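Long-range contacts in phospholipase C-beta (PLC-beta) (Sepia officinalis, PDB 3QR0), which is a multidomain phospholipase of the C-beta family, joining a PH domain, EF-hand-like helices, a calcium-binding TIM-type barrel and a C2 domain in one chain: residues 94-99 / 123-127; 259-263 / 768-772; 283-287 / 300-305; 329-335 / 621-626. All blocks are in the same frame, centred on the assembly; numbering follows the deposited sequence.

Interaction 1. Residues 94-99 / 123-127; sequences FGSSNI and VAENS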
loop_
_atom_site.group_PDB
_atom_site.type_symbol
_atom_site.label_atom_id
_atom_site.label_comp_id
_atom_site.label_asym_id
_atom_site.label_seq_id
_atom_site.Cartn_x
_atom_site.Cartn_y
_atom_site.Cartn_z
ATOM N N PHE A 94 -24.531 9.665 29.123
ATOM C CA PHE A 94 -23.305 10.441 28.883
ATOM C C PHE A 94 -23.552 11.592 27.908
ATOM O O PHE A 94 -24.004 11.377 26.783
ATOM C CB PHE A 94 -22.203 9.526 28.340
ATOM C CG PHE A 94 -20.830 10.138 28.368
ATOM C CD1 PHE A 94 -20.174 10.351 29.574
ATOM C CD2 PHE A 94 -20.181 10.477 27.190
ATOM C CE1 PHE A 94 -18.898 10.906 29.607
ATOM C CE2 PHE A 94 -18.904 11.033 27.210
ATOM C CZ PHE A 94 -18.262 11.248 28.418
ATOM N N GLY A 95 -23.247 12.814 28.339
ATOM C CA GLY A 95 -23.553 14.002 27.543
ATOM C C GLY A 95 -25.044 14.275 27.605
ATOM O O GLY A 95 -25.581 14.521 28.681
ATOM N N SER A 96 -25.724 14.219 26.463
ATOM C CA SER A 96 -27.176 14.421 26.433
ATOM C C SER A 96 -27.903 13.098 26.238
ATOM O O SER A 96 -27.640 12.388 25.265
ATOM C CB SER A 96 -27.567 15.370 25.303
ATOM O OG SER A 96 -28.972 15.594 25.303
ATOM N N SER A 97 -28.825 12.783 27.148
ATOM C CA SER A 97 -29.661 11.587 27.019
ATOM C C SER A 97 -30.719 11.718 25.919
ATOM O O SER A 97 -31.334 10.722 25.533
ATOM C CB SER A 97 -30.330 11.236 28.354
ATOM O OG SER A 97 -31.223 12.253 28.790
ATOM N N ASN A 98 -30.926 12.938 25.419
ATOM C CA ASN A 98 -31.862 13.178 24.321
ATOM C C ASN A 98 -31.264 12.878 22.957
ATOM O O ASN A 98 -31.977 12.873 21.957
ATOM C CB ASN A 98 -32.383 14.619 24.362
ATOM C CG ASN A 98 -33.280 14.874 25.552
ATOM O OD1 ASN A 98 -34.000 13.982 26.001
ATOM N ND2 ASN A 98 -33.244 16.095 26.074
ATOM N N ILE A 99 -29.954 12.641 22.912
ATOM C CA ILE A 99 -29.291 12.182 21.696
ATOM C C ILE A 99 -29.242 10.657 21.756
ATOM O O ILE A 99 -28.728 10.105 22.728
ATOM C CB ILE A 99 -27.865 12.744 21.580
ATOM C CG1 ILE A 99 -27.894 14.276 21.641
ATOM C CG2 ILE A 99 -27.208 12.270 20.282
ATOM C CD1 ILE A 99 -26.533 14.912 21.764
ATOM N N VAL A 123 -18.014 6.262 23.430
ATOM C CA VAL A 123 -19.262 7.025 23.369
ATOM C C VAL A 123 -18.924 8.498 23.594
ATOM O O VAL A 123 -18.368 8.853 24.636
ATOM C CB VAL A 123 -20.274 6.560 24.436
ATOM C CG1 VAL A 123 -21.611 7.298 24.275
ATOM C CG2 VAL A 123 -20.476 5.044 24.370
ATOM N N ALA A 124 -19.230 9.342 22.609
ATOM C CA ALA A 124 -19.034 10.791 22.727
ATOM C C ALA A 124 -20.194 11.407 23.510
ATOM O O ALA A 124 -21.189 10.737 23.763
ATOM C CB ALA A 124 -18.933 11.434 21.347
ATOM N N GLU A 125 -20.059 12.679 23.883
ATOM C CA GLU A 125 -21.125 13.401 24.590
ATOM C C GLU A 125 -22.285 13.765 23.665
ATOM O O GLU A 125 -23.399 13.998 24.131
ATOM C CB GLU A 125 -20.592 14.689 25.217
ATOM C CG GLU A 125 -19.707 14.497 26.434
ATOM C CD GLU A 125 -18.970 15.770 26.797
ATOM O OE1 GLU A 125 -18.237 16.295 25.927
ATOM O OE2 GLU A 125 -19.124 16.247 27.941
ATOM N N ASN A 126 -22.010 13.849 22.366
ATOM C CA ASN A 126 -23.037 14.170 21.375
ATOM C C ASN A 126 -22.629 13.698 19.981
ATOM O O ASN A 126 -21.527 13.179 19.793
ATOM C CB ASN A 126 -23.360 15.676 21.388
ATOM C CG ASN A 126 -22.161 16.543 21.045
ATOM O OD1 ASN A 126 -21.539 16.386 19.994
ATOM N ND2 ASN A 126 -21.835 17.470 21.936
ATOM N N SER A 127 -23.523 13.882 19.012
ATOM C CA SER A 127 -23.313 13.375 17.661
ATOM C C SER A 127 -22.283 14.189 16.879
ATOM O O SER A 127 -21.557 13.632 16.064
ATOM C CB SER A 127 -24.643 13.309 16.897
ATOM O OG SER A 127 -25.145 14.603 16.619
#
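Van der Waals packing starts with Phe94, whose ring lies against the carbonyls of Val123 and Ala124 and the CG of Glu125. Phe94 CE2 approaches Glu125 CG at 3.6 Å, and Phe94 CE2 also comes within 3.4 Å of Val123 O, both obliquely. Ala124 O sits at the ring's edge, 3.6 Å from Phe94 CD2, where the slightly positive rim hydrogens suit a carbonyl. With CG anti to the backbone N (chi1 -166°), Phe94 swings its ring over to that carbonyl-lined side, and Lys27 and Leu29 of strand 26-31 pack on it as well. The second such point is Ile99, whose CD1 presses on Asn126 CB at 3.3 Å, the two side chains running side by side.

All this belongs to the PH domain: the chain runs from strand 118-124 into helix 127-141, with Asn126 as N-cap, its OD1 accepting from Val129 N. The 94-99 loop, between helices 85-93 and 101-104, lies along that junction.

Polar contacts converge on Glu125 O. It takes a weak hydrogen bond from Ser96 N at 3.3 Å and a CA-H...O contact from Gly95 CA at 3.4 Å; Gly95, at positive phi (74°), brings its CA right up to this oxygen. Within the loop, Ser96 OG accepts from Asn98 N in an ST turn, while Lys104 NZ binds the carbonyls of Phe94 and Ser96.

Interaction 2. Residues 259-263 / 768-772; sequences RHPSL and VAKDY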
loop_
_atom_site.group_PDB
_atom_site.type_symbol
_atom_site.label_atom_id
_atom_site.label_comp_id
_atom_site.label_asym_id
_atom_site.label_seq_id
_atom_site.Cartn_x
_atom_site.Cartn_y
_atom_site.Cartn_z
ATOM N N ARG A 259 19.612 13.369 -8.743
ATOM C CA ARG A 259 18.639 13.637 -9.794
ATOM C C ARG A 259 18.826 12.659 -10.942
ATOM O O ARG A 259 19.951 12.438 -11.388
ATOM C CB ARG A 259 18.829 15.065 -10.317
ATOM C CG ARG A 259 17.857 15.460 -11.416
ATOM C CD ARG A 259 18.241 16.757 -12.083
ATOM N NE ARG A 259 17.315 17.073 -13.170
ATOM C CZ ARG A 259 16.231 17.842 -13.068
ATOM N NH1 ARG A 259 15.899 18.426 -11.919
ATOM N NH2 ARG A 259 15.474 18.043 -14.141
ATOM N N HIS A 260 17.722 12.091 -11.431
ATOM C CA HIS A 260 17.765 11.220 -12.602
ATOM C C HIS A 260 18.244 12.045 -13.796
ATOM O O HIS A 260 17.646 13.075 -14.108
ATOM C CB HIS A 260 16.383 10.624 -12.894
ATOM C CG HIS A 260 16.420 9.428 -13.793
ATOM N ND1 HIS A 260 16.815 9.499 -15.111
ATOM C CD2 HIS A 260 16.107 8.130 -13.565
ATOM C CE1 HIS A 260 16.749 8.296 -15.655
ATOM N NE2 HIS A 260 16.324 7.448 -14.737
ATOM N N PRO A 261 19.325 11.605 -14.465
ATOM C CA PRO A 261 19.909 12.414 -15.545
ATOM C C PRO A 261 18.960 12.760 -16.699
ATOM O O PRO A 261 19.202 13.738 -17.404
ATOM C CB PRO A 261 21.094 11.570 -16.040
ATOM C CG PRO A 261 20.903 10.215 -15.471
ATOM C CD PRO A 261 20.038 10.331 -14.268
ATOM N N SER A 262 17.894 11.982 -16.880
ATOM C CA SER A 262 16.914 12.233 -17.941
ATOM C C SER A 262 15.644 12.945 -17.455
ATOM O O SER A 262 14.683 13.088 -18.216
ATOM C CB SER A 262 16.541 10.910 -18.622
ATOM O OG SER A 262 17.701 10.277 -19.151
ATOM N N LEU A 263 15.632 13.402 -16.204
ATOM C CA LEU A 263 14.471 14.117 -15.676
ATOM C C LEU A 263 14.345 15.462 -16.398
ATOM O O LEU A 263 15.329 16.188 -16.536
ATOM C CB LEU A 263 14.599 14.318 -14.165
ATOM C CG LEU A 263 13.328 14.709 -13.410
ATOM C CD1 LEU A 263 12.318 13.557 -13.377
ATOM C CD2 LEU A 263 13.682 15.149 -11.999
ATOM N N VAL A 768 21.749 4.228 -8.241
ATOM C CA VAL A 768 22.011 4.736 -9.581
ATOM C C VAL A 768 20.810 4.372 -10.439
ATOM O O VAL A 768 20.364 3.224 -10.429
ATOM C CB VAL A 768 23.279 4.133 -10.184
ATOM C CG1 VAL A 768 23.363 4.440 -11.671
ATOM C CG2 VAL A 768 24.514 4.657 -9.453
ATOM N N ALA A 769 20.272 5.361 -11.147
ATOM C CA ALA A 769 19.200 5.144 -12.115
ATOM C C ALA A 769 19.455 6.041 -13.308
ATOM O O ALA A 769 19.487 7.263 -13.184
ATOM C CB ALA A 769 17.837 5.441 -11.507
ATOM N N LYS A 770 19.647 5.423 -14.464
ATOM C CA LYS A 770 19.995 6.149 -15.670
ATOM C C LYS A 770 19.635 5.324 -16.887
ATOM O O LYS A 770 19.304 4.140 -16.777
ATOM C CB LYS A 770 21.493 6.464 -15.689
ATOM C CG LYS A 770 22.387 5.238 -15.584
ATOM C CD LYS A 770 23.857 5.624 -15.641
ATOM C CE LYS A 770 24.752 4.414 -15.458
ATOM N NZ LYS A 770 26.157 4.826 -15.182
ATOM N N ASP A 771 19.716 5.963 -18.046
ATOM C CA ASP A 771 19.452 5.295 -19.300
ATOM C C ASP A 771 20.557 4.281 -19.572
ATOM O O ASP A 771 21.728 4.521 -19.254
ATOM C CB ASP A 771 19.339 6.309 -20.443
ATOM C CG ASP A 771 18.166 7.257 -20.266
ATOM O OD1 ASP A 771 17.318 7.006 -19.382
ATOM O OD2 ASP A 771 18.089 8.259 -21.009
ATOM N N TYR A 772 20.161 3.142 -20.140
ATOM C CA TYR A 772 21.078 2.054 -20.449
ATOM C C TYR A 772 22.041 2.465 -21.563
ATOM O O TYR A 772 21.617 2.729 -22.690
ATOM C CB TYR A 772 20.290 0.809 -20.866
ATOM C CG TYR A 772 21.143 -0.321 -21.389
ATOM C CD1 TYR A 772 22.029 -0.996 -20.553
ATOM C CD2 TYR A 772 21.062 -0.722 -22.724
ATOM C CE1 TYR A 772 22.818 -2.034 -21.033
ATOM C CE2 TYR A 772 21.843 -1.757 -23.211
ATOM C CZ TYR A 772 22.717 -2.409 -22.361
ATOM O OH TYR A 772 23.488 -3.434 -22.842
HETATM O O HOH W 1 16.001 4.900 -16.012
#
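His260 lays one face of its imidazole on the carbonyl of Ala769, and following that side chain outward takes in most of the contact. Its CB sets off alongside the strand, and chi1 (-162°) brings the ring in over it. CG is already 3.8 Å from Ala769 O, which lies 3.5 Å above the ring plane, over its centre. On one side of the ring, ND1 turns back to its own loop and accepts from Ser262 N at 3.2 Å; that donor is in the ring plane, so the bond helps fix the ring's rotation. On the other side, CD2 meets Ala769 CB at 3.8 Å. CE1 passes near Lys770 CA, with Asp771 OD1 at the ring edge 4.0 Å from it. At the tip, His260 NE2 is 2.9 Å from the O of water 1. That water gives a long, weak bond to Lys770 O.

Pro261 follows the ring onto the strand: its CD is 3.3 Å from Ala769 O, and its CG rests against Lys770 CB. Beyond it, Ser262 OG donates to Asp771 OD2 at 2.8 Å, reaching the carboxylate from above its plane rather than within it.

The loop after helix 247-257, in the EF-hand-like region, thus meets strand 761-771 of the C2 sheet, which is hydrogen-bonded to strand 650-660. It is a small surface junction between domains, mixing one direct hydrogen bond with van der Waals contact. ND1 acting as acceptor is consistent with a neutral imidazole, though the carboxylate nearby may shift this somewhat.

Interaction 3. Residues 283-287 / 300-305; sequences YESAV and EGLLYF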
loop_
_atom_site.group_PDB
_atom_site.type_symbol
_atom_site.label_atom_id
_atom_site.label_comp_id
_atom_site.label_asym_id
_atom_site.label_seq_id
_atom_site.Cartn_x
_atom_site.Cartn_y
_atom_site.Cartn_z
ATOM N N TYR A 283 19.637 23.908 7.195
ATOM C CA TYR A 283 20.159 22.701 7.833
ATOM C C TYR A 283 21.219 23.058 8.870
ATOM O O TYR A 283 21.235 22.496 9.966
ATOM C CB TYR A 283 20.717 21.718 6.792
ATOM C CG TYR A 283 19.790 21.452 5.611
ATOM C CD1 TYR A 283 18.419 21.291 5.794
ATOM C CD2 TYR A 283 20.288 21.353 4.316
ATOM C CE1 TYR A 283 17.570 21.046 4.719
ATOM C CE2 TYR A 283 19.444 21.114 3.232
ATOM C CZ TYR A 283 18.086 20.958 3.443
ATOM O OH TYR A 283 17.240 20.720 2.380
ATOM N N GLU A 284 22.086 24.008 8.524
ATOM C CA GLU A 284 23.126 24.468 9.439
ATOM C C GLU A 284 22.564 25.225 10.639
ATOM O O GLU A 284 23.125 25.144 11.725
ATOM C CB GLU A 284 24.154 25.325 8.702
ATOM C CG GLU A 284 25.078 24.514 7.832
ATOM C CD GLU A 284 25.922 23.539 8.642
ATOM O OE1 GLU A 284 26.481 23.955 9.687
ATOM O OE2 GLU A 284 26.017 22.359 8.239
ATOM N N SER A 285 21.466 25.952 10.444
ATOM C CA SER A 285 20.742 26.570 11.560
ATOM C C SER A 285 20.288 25.518 12.570
ATOM O O SER A 285 20.498 25.675 13.778
ATOM C CB SER A 285 19.523 27.348 11.054
ATOM O OG SER A 285 19.924 28.492 10.320
ATOM N N ALA A 286 19.672 24.451 12.062
ATOM C CA ALA A 286 19.182 23.349 12.894
ATOM C C ALA A 286 20.293 22.604 13.640
ATOM O O ALA A 286 20.110 22.210 14.790
ATOM C CB ALA A 286 18.378 22.363 12.043
ATOM N N VAL A 287 21.443 22.425 12.997
ATOM C CA VAL A 287 22.522 21.612 13.564
ATOM C C VAL A 287 23.603 22.413 14.305
ATOM O O VAL A 287 24.122 21.936 15.314
ATOM C CB VAL A 287 23.166 20.737 12.472
ATOM C CG1 VAL A 287 24.463 20.117 12.962
ATOM C CG2 VAL A 287 22.181 19.654 12.028
ATOM N N GLU A 300 27.247 17.051 9.801
ATOM C CA GLU A 300 25.987 16.895 10.524
ATOM C C GLU A 300 24.835 17.547 9.757
ATOM O O GLU A 300 23.710 17.050 9.781
ATOM C CB GLU A 300 26.100 17.492 11.932
ATOM C CG GLU A 300 27.023 16.720 12.888
ATOM C CD GLU A 300 28.516 16.947 12.653
ATOM O OE1 GLU A 300 28.908 17.951 12.004
ATOM O OE2 GLU A 300 29.313 16.108 13.130
ATOM N N GLY A 301 25.127 18.658 9.079
ATOM C CA GLY A 301 24.167 19.301 8.182
ATOM C C GLY A 301 23.789 18.419 7.004
ATOM O O GLY A 301 22.626 18.392 6.593
ATOM N N LEU A 302 24.771 17.695 6.458
ATOM C CA LEU A 302 24.521 16.751 5.362
ATOM C C LEU A 302 23.603 15.616 5.794
ATOM O O LEU A 302 22.650 15.277 5.092
ATOM C CB LEU A 302 25.838 16.163 4.833
ATOM C CG LEU A 302 25.723 15.132 3.702
ATOM C CD1 LEU A 302 25.054 15.747 2.470
ATOM C CD2 LEU A 302 27.087 14.571 3.341
ATOM N N LEU A 303 23.901 15.018 6.941
ATOM C CA LEU A 303 23.076 13.932 7.476
ATOM C C LEU A 303 21.645 14.413 7.711
ATOM O O LEU A 303 20.687 13.697 7.419
ATOM C CB LEU A 303 23.678 13.381 8.775
ATOM C CG LEU A 303 22.966 12.190 9.429
ATOM C CD1 LEU A 303 22.585 11.122 8.402
ATOM C CD2 LEU A 303 23.846 11.598 10.520
ATOM N N TYR A 304 21.506 15.635 8.219
ATOM C CA TYR A 304 20.185 16.235 8.429
ATOM C C TYR A 304 19.426 16.307 7.097
ATOM O O TYR A 304 18.282 15.865 7.002
ATOM C CB TYR A 304 20.330 17.632 9.050
ATOM C CG TYR A 304 19.023 18.300 9.424
ATOM C CD1 TYR A 304 18.537 18.249 10.730
ATOM C CD2 TYR A 304 18.281 18.997 8.477
ATOM C CE1 TYR A 304 17.335 18.869 11.077
ATOM C CE2 TYR A 304 17.076 19.617 8.816
ATOM C CZ TYR A 304 16.617 19.553 10.113
ATOM O OH TYR A 304 15.432 20.170 10.436
ATOM N N PHE A 305 20.070 16.850 6.068
ATOM C CA PHE A 305 19.463 16.907 4.734
ATOM C C PHE A 305 19.035 15.527 4.247
ATOM O O PHE A 305 17.925 15.349 3.746
ATOM C CB PHE A 305 20.416 17.491 3.688
ATOM C CG PHE A 305 20.010 17.155 2.274
ATOM C CD1 PHE A 305 18.936 17.799 1.683
ATOM C CD2 PHE A 305 20.661 16.157 1.561
ATOM C CE1 PHE A 305 18.536 17.480 0.398
ATOM C CE2 PHE A 305 20.266 15.835 0.272
ATOM C CZ PHE A 305 19.205 16.493 -0.307
#
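Tyr283 and Tyr304 reach each other by different torsions: Tyr283 keeps CG beside its backbone N (chi1 -49°), whereas Tyr304 turns CG to the far side of its own N (chi1 -175°). Their rings meet rim to rim, Tyr283 CD1 lying 3.5 Å from Tyr304 CD2, with neither ring over the other. Phe305 completes the aromatic cluster. Its CB sits over one face of the Tyr283 ring, offset toward the rim, while Tyr283 OH comes to the edge of the phenyl ring, 3.4 Å from Phe305 CD1. Tyr304 in turn takes Ala286 CB over a face, 4.2 Å from the ring centroid.

One turn along, Val287 straddles the start of the second helix. CG1 packs tightly on Glu300 CB at 3.3 Å, and CG2 rests by Tyr304 CB at 4.0 Å. Gly301 lets the backbones come close, its CA 5.3 Å from Tyr283 CA; Glu284 OE2 lies 3.6 Å from Gly301 CA. That carboxylate oxygen is held by Thr298 OG1, which also accepts from Gly301 N.

The axes of 283-287 and 300-305 pass 8.7 Å apart at 111°; they lie on helices 273-288 and 299-307 of the EF-hand-like region. Helix 215-225 closes one side, where Phe219 meets Tyr304 edge-to-face and touches Val287, and helix 247-257 brings Phe250 against Tyr283 and, edge-to-face, Phe305.

Interaction 4. Residues 329-335 / 621-626; sequences LAAYYIN and GYLLKP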
loop_
_atom_site.group_PDB
_atom_site.type_symbol
_atom_site.label_atom_id
_atom_site.label_comp_id
_atom_site.label_asym_id
_atom_site.label_seq_id
_atom_site.Cartn_x
_atom_site.Cartn_y
_atom_site.Cartn_z
ATOM N N LEU A 329 -11.400 3.025 -19.561
ATOM C CA LEU A 329 -11.110 2.076 -18.457
ATOM C C LEU A 329 -10.040 1.038 -18.797
ATOM O O LEU A 329 -9.256 0.635 -17.930
ATOM C CB LEU A 329 -12.371 1.310 -18.026
ATOM C CG LEU A 329 -13.197 1.842 -16.851
ATOM C CD1 LEU A 329 -14.461 0.991 -16.671
ATOM C CD2 LEU A 329 -12.379 1.847 -15.568
ATOM N N ALA A 330 -10.040 0.583 -20.047
ATOM C CA ALA A 330 -9.075 -0.411 -20.521
ATOM C C ALA A 330 -7.614 0.065 -20.419
ATOM O O ALA A 330 -6.700 -0.748 -20.469
ATOM C CB ALA A 330 -9.403 -0.820 -21.969
ATOM N N ALA A 331 -7.408 1.370 -20.255
ATOM C CA ALA A 331 -6.071 1.961 -20.202
ATOM C C ALA A 331 -5.375 1.885 -18.836
ATOM O O ALA A 331 -4.246 2.339 -18.702
ATOM C CB ALA A 331 -6.139 3.421 -20.667
ATOM N N TYR A 332 -6.029 1.304 -17.836
ATOM C CA TYR A 332 -5.533 1.359 -16.463
ATOM C C TYR A 332 -5.282 -0.010 -15.862
ATOM O O TYR A 332 -5.964 -0.978 -16.188
ATOM C CB TYR A 332 -6.535 2.106 -15.581
ATOM C CG TYR A 332 -6.765 3.514 -16.041
ATOM C CD1 TYR A 332 -6.029 4.571 -15.519
ATOM C CD2 TYR A 332 -7.702 3.791 -17.025
ATOM C CE1 TYR A 332 -6.232 5.877 -15.962
ATOM C CE2 TYR A 332 -7.908 5.085 -17.474
ATOM C CZ TYR A 332 -7.171 6.119 -16.943
ATOM O OH TYR A 332 -7.390 7.392 -17.404
ATOM N N TYR A 333 -4.308 -0.073 -14.964
ATOM C CA TYR A 333 -4.206 -1.189 -14.041
ATOM C C TYR A 333 -5.104 -0.827 -12.862
ATOM O O TYR A 333 -5.014 0.281 -12.337
ATOM C CB TYR A 333 -2.770 -1.387 -13.570
ATOM C CG TYR A 333 -1.794 -1.748 -14.662
ATOM C CD1 TYR A 333 -2.039 -2.822 -15.520
ATOM C CD2 TYR A 333 -0.612 -1.034 -14.822
ATOM C CE1 TYR A 333 -1.133 -3.161 -16.522
ATOM C CE2 TYR A 333 0.300 -1.367 -15.819
ATOM C CZ TYR A 333 0.037 -2.431 -16.663
ATOM O OH TYR A 333 0.939 -2.755 -17.653
ATOM N N ILE A 334 -5.977 -1.749 -12.475
ATOM C CA ILE A 334 -7.013 -1.500 -11.473
ATOM C C ILE A 334 -6.843 -2.505 -10.326
ATOM O O ILE A 334 -6.867 -3.718 -10.542
ATOM C CB ILE A 334 -8.420 -1.631 -12.091
ATOM C CG1 ILE A 334 -8.558 -0.728 -13.325
ATOM C CG2 ILE A 334 -9.501 -1.294 -11.058
ATOM C CD1 ILE A 334 -9.920 -0.802 -14.007
ATOM N N ASN A 335 -6.654 -1.986 -9.116
ATOM C CA ASN A 335 -6.364 -2.796 -7.932
ATOM C C ASN A 335 -7.526 -3.760 -7.643
ATOM O O ASN A 335 -8.669 -3.316 -7.455
ATOM C CB ASN A 335 -6.092 -1.848 -6.757
ATOM C CG ASN A 335 -5.512 -2.537 -5.537
ATOM O OD1 ASN A 335 -5.291 -3.746 -5.516
ATOM N ND2 ASN A 335 -5.270 -1.750 -4.500
ATOM N N GLY A 621 -6.395 3.385 -6.465
ATOM C CA GLY A 621 -6.624 2.049 -7.001
ATOM C C GLY A 621 -6.543 1.986 -8.518
ATOM O O GLY A 621 -6.838 0.947 -9.102
ATOM N N TYR A 622 -6.144 3.093 -9.151
ATOM C CA TYR A 622 -5.966 3.169 -10.603
ATOM C C TYR A 622 -4.572 3.665 -10.958
ATOM O O TYR A 622 -4.133 4.690 -10.446
ATOM C CB TYR A 622 -7.000 4.116 -11.218
ATOM C CG TYR A 622 -8.368 3.510 -11.309
ATOM C CD1 TYR A 622 -9.195 3.435 -10.191
ATOM C CD2 TYR A 622 -8.838 2.994 -12.514
ATOM C CE1 TYR A 622 -10.457 2.859 -10.277
ATOM C CE2 TYR A 622 -10.078 2.420 -12.607
ATOM C CZ TYR A 622 -10.888 2.355 -11.489
ATOM O OH TYR A 622 -12.126 1.777 -11.593
ATOM N N LEU A 623 -3.888 2.938 -11.842
ATOM C CA LEU A 623 -2.606 3.364 -12.392
ATOM C C LEU A 623 -2.708 3.334 -13.913
ATOM O O LEU A 623 -3.149 2.336 -14.490
ATOM C CB LEU A 623 -1.484 2.434 -11.940
ATOM C CG LEU A 623 -1.174 2.402 -10.443
ATOM C CD1 LEU A 623 -0.269 1.215 -10.098
ATOM C CD2 LEU A 623 -0.543 3.710 -10.011
ATOM N N LEU A 624 -2.303 4.423 -14.556
ATOM C CA LEU A 624 -2.344 4.511 -16.009
ATOM C C LEU A 624 -1.261 3.616 -16.604
ATOM O O LEU A 624 -0.101 3.703 -16.200
ATOM C CB LEU A 624 -2.134 5.965 -16.456
ATOM C CG LEU A 624 -2.282 6.257 -17.951
ATOM C CD1 LEU A 624 -3.703 5.937 -18.396
ATOM C CD2 LEU A 624 -1.924 7.711 -18.265
ATOM N N LYS A 625 -1.631 2.760 -17.552
ATOM C CA LYS A 625 -0.647 1.919 -18.237
ATOM C C LYS A 625 0.351 2.775 -19.044
ATOM O O LYS A 625 0.019 3.875 -19.494
ATOM C CB LYS A 625 -1.336 0.895 -19.154
ATOM C CG LYS A 625 -2.146 -0.168 -18.399
ATOM C CD LYS A 625 -2.506 -1.372 -19.277
ATOM C CE LYS A 625 -3.836 -1.204 -19.955
ATOM N NZ LYS A 625 -4.117 -2.264 -20.963
ATOM N N PRO A 626 1.587 2.281 -19.215
ATOM C CA PRO A 626 2.547 3.031 -20.034
ATOM C C PRO A 626 2.011 3.337 -21.442
ATOM O O PRO A 626 1.270 2.539 -22.010
ATOM C CB PRO A 626 3.757 2.096 -20.101
ATOM C CG PRO A 626 3.672 1.270 -18.864
ATOM C CD PRO A 626 2.200 1.097 -18.583
#
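Leu623 O accepts from Tyr333 N at 2.7 Å, nearly straight along its C=O, and the return bond from Leu623 N to Tyr333 O makes this the hydrogen-bonded pair of two short antiparallel strands. Asn335 N to Gly621 O and Lys625 N to Ala331 O, both 2.9 Å, extend the pairing at its two ends.

On the face of Tyr332, Ile334, Tyr622 and Leu624, Ile334 CG2 lies over the Tyr622 ring toward its rim, while Tyr332 CB comes to that ring's edge. Leu624 CD1 covers a face of Tyr332, 3.5 Å from its CE1. Across the sheet, Lys625 drapes over Tyr333 at about a right angle, CG 3.5 Å above the ring centre. A bend at chi3 (-91°) then turns its amine inward, where NZ binds the carbonyls of Gly592 and Asn564; Tyr333 OH bonds to Trp589 O.

The contact is buried, and it brings the beginning of the X region to the end of the Y region. The pair thus joins the two regions, consistent with a TIM-type fold assembled from both halves, as in this phospholipase family.

How the interactions relate
Along the chain, interaction 1 comes first, in the PH domain; then interaction 2 opens in the EF-hand-like region and closes only in the C2 sheet, some 500 residues on. Interactions 3 and 4 are nested in that span, one after the other: the first within the helices of the EF-hand-like region, the second across the X and Y regions of the barrel. Interaction 1 stands apart, its centre about 45 to 59 Å from the others. Centres of interactions 2 and 3 are about 27 Å apart, those of 2 and 4 about 25 Å. No two touch. Interaction 2 joins separate domains, interactions 1 and 3 each pack within one, and interaction 4 unites the barrel's two regions.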